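Side-chain contacts in nitrate transport protein nrtA (Synechocystis sp., PDB 2G29), which binds nitrate as the solute-binding protein of an ABC transporter that takes up nitrate and probably also nitrite: residues I102-V107 and K355-K360; D394-D399 and Q404-S409. All coordinates share one frame; numbering follows the deposited sequence.

Contact 1 of 2, residues I102-V107 and K355-K360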
# COMPACT_ATOMS: atom_id res chain seq x y z
N ILE A 102 -2.60 12.56 -7.54
CA ILE A 102 -3.66 12.75 -8.52
C ILE A 102 -4.43 14.06 -8.23
O ILE A 102 -4.79 14.80 -9.16
CB ILE A 102 -4.63 11.54 -8.52
CG1 ILE A 102 -3.87 10.30 -9.02
CG2 ILE A 102 -5.84 11.84 -9.40
CD1 ILE A 102 -4.65 8.97 -8.82
N THR A 103 -4.71 14.35 -6.97
CA THR A 103 -5.42 15.59 -6.61
C THR A 103 -4.54 16.79 -7.00
O THR A 103 -5.02 17.77 -7.59
CB THR A 103 -5.65 15.68 -5.10
OG1 THR A 103 -6.59 14.66 -4.69
CG2 THR A 103 -6.16 17.03 -4.71
N MET A 104 -3.26 16.71 -6.66
CA MET A 104 -2.35 17.84 -6.96
C MET A 104 -2.14 17.95 -8.45
O MET A 104 -2.11 19.08 -8.98
CB MET A 104 -1.02 17.65 -6.24
CG MET A 104 -1.21 17.70 -4.75
SD MET A 104 0.30 17.33 -3.75
CE MET A 104 1.10 18.94 -3.88
N GLY A 105 -1.97 16.80 -9.11
CA GLY A 105 -1.85 16.78 -10.56
C GLY A 105 -0.54 16.27 -11.12
O GLY A 105 -0.43 16.06 -12.33
N THR A 106 0.45 16.05 -10.26
CA THR A 106 1.77 15.65 -10.75
C THR A 106 1.80 14.42 -11.64
O THR A 106 2.62 14.36 -12.54
CB THR A 106 2.72 15.44 -9.57
OG1 THR A 106 4.01 15.00 -10.02
CG2 THR A 106 2.19 14.47 -8.68
N VAL A 107 0.92 13.44 -11.39
CA VAL A 107 0.91 12.21 -12.17
C VAL A 107 -0.27 12.16 -13.11
O VAL A 107 -0.71 11.08 -13.51
CB VAL A 107 0.85 10.97 -11.26
CG1 VAL A 107 2.09 10.89 -10.39
CG2 VAL A 107 -0.41 10.99 -10.41
N LYS A 355 0.75 19.82 5.45
CA LYS A 355 -0.36 19.76 6.41
C LYS A 355 -1.64 20.23 5.73
O LYS A 355 -2.73 19.63 5.91
CB LYS A 355 -0.06 20.66 7.61
CG LYS A 355 1.38 20.50 8.09
CD LYS A 355 1.75 21.49 9.19
CE LYS A 355 2.03 22.90 8.64
NZ LYS A 355 2.06 23.90 9.74
N ALA A 356 -1.51 21.27 4.92
CA ALA A 356 -2.70 21.82 4.27
C ALA A 356 -3.38 20.86 3.30
O ALA A 356 -4.60 20.73 3.34
CB ALA A 356 -2.37 23.14 3.55
N ILE A 357 -2.62 20.21 2.42
CA ILE A 357 -3.26 19.32 1.47
C ILE A 357 -3.76 18.07 2.18
O ILE A 357 -4.78 17.51 1.79
CB ILE A 357 -2.33 18.99 0.24
CG1 ILE A 357 -3.10 18.12 -0.76
CG2 ILE A 357 -1.04 18.31 0.67
CD1 ILE A 357 -4.32 18.82 -1.41
N VAL A 358 -3.08 17.63 3.23
CA VAL A 358 -3.59 16.47 3.97
C VAL A 358 -4.93 16.84 4.62
O VAL A 358 -5.84 16.00 4.66
CB VAL A 358 -2.54 16.01 5.01
CG1 VAL A 358 -3.11 14.99 6.01
CG2 VAL A 358 -1.40 15.38 4.28
N ASP A 359 -5.11 18.08 5.08
CA ASP A 359 -6.39 18.43 5.69
C ASP A 359 -7.53 18.45 4.67
O ASP A 359 -8.72 18.38 5.08
CB ASP A 359 -6.30 19.78 6.43
CG ASP A 359 -5.60 19.68 7.77
OD1 ASP A 359 -5.53 18.57 8.33
OD2 ASP A 359 -5.14 20.72 8.29
N LYS A 360 -7.21 18.53 3.38
CA LYS A 360 -8.24 18.52 2.34
C LYS A 360 -8.53 17.10 1.83
O LYS A 360 -9.70 16.73 1.66
CB LYS A 360 -7.84 19.41 1.15
CG LYS A 360 -8.86 19.38 -0.01
CD LYS A 360 -8.54 20.44 -1.04
CE LYS A 360 -9.36 20.30 -2.32
NZ LYS A 360 -8.69 19.31 -3.25

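Contact 2 of 2, residues D394-D399 and Q404-S409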
# COMPACT_ATOMS: atom_id res chain seq x y z
N ASP A 394 16.40 2.17 10.82
CA ASP A 394 17.74 2.72 10.95
C ASP A 394 17.84 3.74 12.09
O ASP A 394 18.88 4.40 12.26
CB ASP A 394 18.14 3.31 9.60
CG ASP A 394 19.48 3.96 9.63
OD1 ASP A 394 20.49 3.24 9.83
OD2 ASP A 394 19.55 5.20 9.44
N GLY A 395 16.76 3.85 12.86
CA GLY A 395 16.72 4.75 14.00
C GLY A 395 16.35 6.17 13.68
O GLY A 395 16.17 6.95 14.61
N ILE A 396 16.23 6.49 12.39
CA ILE A 396 15.83 7.84 11.97
C ILE A 396 14.37 7.97 12.40
O ILE A 396 13.59 7.03 12.28
CB ILE A 396 15.91 8.00 10.46
CG1 ILE A 396 17.38 8.09 10.01
CG2 ILE A 396 15.07 9.20 10.03
CD1 ILE A 396 17.58 8.01 8.54
N THR A 397 14.04 9.14 12.92
CA THR A 397 12.71 9.39 13.42
C THR A 397 12.01 10.52 12.67
O THR A 397 12.64 11.46 12.20
CB THR A 397 12.76 9.74 14.95
OG1 THR A 397 12.86 8.52 15.73
CG2 THR A 397 11.57 10.57 15.34
N PHE A 398 10.69 10.39 12.55
CA PHE A 398 9.85 11.42 11.91
C PHE A 398 8.90 11.97 12.95
O PHE A 398 8.03 11.24 13.46
CB PHE A 398 9.00 10.81 10.77
CG PHE A 398 8.02 11.78 10.12
CD1 PHE A 398 8.47 12.82 9.28
CD2 PHE A 398 6.63 11.64 10.35
CE1 PHE A 398 7.56 13.70 8.68
CE2 PHE A 398 5.72 12.52 9.74
CZ PHE A 398 6.18 13.55 8.91
N ASP A 399 9.08 13.25 13.27
CA ASP A 399 8.23 13.93 14.22
C ASP A 399 7.31 14.74 13.34
O ASP A 399 7.75 15.66 12.66
CB ASP A 399 9.07 14.86 15.11
CG ASP A 399 8.24 15.64 16.09
OD1 ASP A 399 6.99 15.67 16.01
OD2 ASP A 399 8.89 16.26 17.00
N GLN A 404 10.73 19.12 8.41
CA GLN A 404 12.00 19.58 7.89
C GLN A 404 13.17 18.97 8.68
O GLN A 404 14.18 18.64 8.10
CB GLN A 404 12.09 21.11 7.92
CG GLN A 404 12.47 21.69 9.26
CD GLN A 404 12.84 23.17 9.20
OE1 GLN A 404 13.18 23.78 10.21
NE2 GLN A 404 12.77 23.75 8.00
N ALA A 405 13.02 18.79 10.00
CA ALA A 405 14.10 18.20 10.79
C ALA A 405 14.32 16.74 10.34
O ALA A 405 15.44 16.25 10.36
CB ALA A 405 13.78 18.26 12.29
N TYR A 406 13.24 16.06 9.98
CA TYR A 406 13.37 14.70 9.48
C TYR A 406 14.21 14.73 8.19
O TYR A 406 15.16 13.97 8.05
CB TYR A 406 11.97 14.14 9.19
CG TYR A 406 12.00 12.91 8.31
CD1 TYR A 406 12.35 11.65 8.82
CD2 TYR A 406 11.66 13.01 6.96
CE1 TYR A 406 12.35 10.52 7.99
CE2 TYR A 406 11.65 11.89 6.12
CZ TYR A 406 12.00 10.64 6.64
OH TYR A 406 12.00 9.53 5.84
N LEU A 407 13.87 15.59 7.23
CA LEU A 407 14.65 15.64 6.00
C LEU A 407 16.10 16.02 6.28
O LEU A 407 17.03 15.48 5.65
CB LEU A 407 14.02 16.64 5.02
CG LEU A 407 12.63 16.32 4.47
CD1 LEU A 407 12.11 17.56 3.71
CD2 LEU A 407 12.71 15.14 3.53
N ASP A 408 16.31 16.93 7.24
CA ASP A 408 17.66 17.35 7.55
C ASP A 408 18.50 16.21 8.12
O ASP A 408 19.72 16.22 8.01
CB ASP A 408 17.67 18.54 8.54
CG ASP A 408 17.13 19.83 7.93
OD1 ASP A 408 17.02 19.92 6.70
OD2 ASP A 408 16.82 20.77 8.72
N SER A 409 17.84 15.22 8.72
CA SER A 409 18.54 14.07 9.29
C SER A 409 18.91 13.01 8.25
O SER A 409 19.61 12.05 8.57
CB SER A 409 17.69 13.42 10.41
OG SER A 409 16.59 12.68 9.86
O HOH W 1 15.13 12.37 12.30

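Contact 1 of 2, residues I102-V107 and K355-K360
Thr103 and Met104 meet Ile357 and Lys360 without a single flat side-chain group among the four, so this contact has neither a ring face nor a ring edge and is made by methyl groups, methylenes and one ammonium nitrogen. The ring of Tyr100, one turn earlier on helix 97-104, touches Ile357 and Val358 and extends the same apolar patch.

Ile357 is the residue most buried by the other segment. Its CG1 lies anti to the backbone N (chi1 -176°), which sends that branch toward helix 97-104; the next torsion (chi2 65°) then places CD1, which stops 4.2 Å from Thr103 CG2. The two side chains run antiparallel past one another, alongside rather than head-on. Closer to its root, Ile357 CG1 faces Met104 CG at 4.4 Å, a loose van der Waals separation that matches the modest 134 Å² buried in total.

Thr103 divides its two branches. CG2 serves the contact, whereas OG1 is hydrogen-bonded to Pro99 O and to the backbone N of Met115, two bonds that probably hold the rotation presenting the methyl to the other helix. Lys360 reaches the same methyl from another direction: its chain is extended until chi4, where a bend of -85° places NZ 3.7 Å from Thr103 CG2. That approach is plain packing, and Lys360 also touches Pro114.

The backbones stay well apart, Met104 CA and Ile357 CA being 8.6 Å from each other. Such a shallow apolar seam joins the late helix 354-361 to helix 97-104, which follows a strand of the mixed sheet ordered 2-1-3-5-4, the topology of type II periplasmic binding proteins.

Contact 2 of 2, residues D394-D399 and Q404-S409
Phe398 and Tyr406 form a T-shaped pair that fastens a short helix, 403-408, to the preceding two-stranded antiparallel ribbon, 390-391 with 397-398. The ring planes stand at 89° with centroids 5.4 Å apart, and the edge of Phe398 points into a face of Tyr406, CD1 of Phe398 lying 3.7 Å from Tyr406 CG. Trp337 of helix 332-344 meets both rings, edge-to-face with Phe398, and Glu341 of that helix is hydrogen-bonded to Tyr406 OH.

Apolar packing comes from Ile396. Its CG1 lies beside the backbone N and anti to the carbonyl carbon (chi1 -73°), which turns CG2 anti to the N and toward Tyr406, where it approaches the ring obliquely, 3.6 Å from CE1. The same methyl touches Ser409 OG, while Tyr173 of helix 166-177 packs on Ile396 and Tyr406.

A carbonyl oxygen meets the ring's C-H edge: Thr397 O sits in the ring plane of Tyr406, 3.4 Å from CD1.

The polar bonds involve Thr397 O and Ser409. Ser409 OG donates to Tyr406 O over 2.6 Å, and that carbonyl also accepts from Ser409 N. One water joins the segments, donating to Thr397 O at 2.7 Å and to Ser409 OG at 2.9 Å.

Contacts 1 and 2 do not touch: their centres are 22 Å apart and their nearest atoms about 8 Å. Helix 332-344 nevertheless serves both, with Leu339 packing on Ile357 of contact 1 and its neighbour Thr340 on Phe398 and Tyr406 of contact 2. Contact 1 itself joins the late part of the chain to helix 97-104. Contact 2 is local to that late part, and Ile396 and Tyr406 in it also touch Tyr173 of helix 166-177. Both lie away from the nitrate site, which includes Trp73, Gln126, His167, Gly211 and Lys240, although His167 belongs to the helix that carries Tyr173.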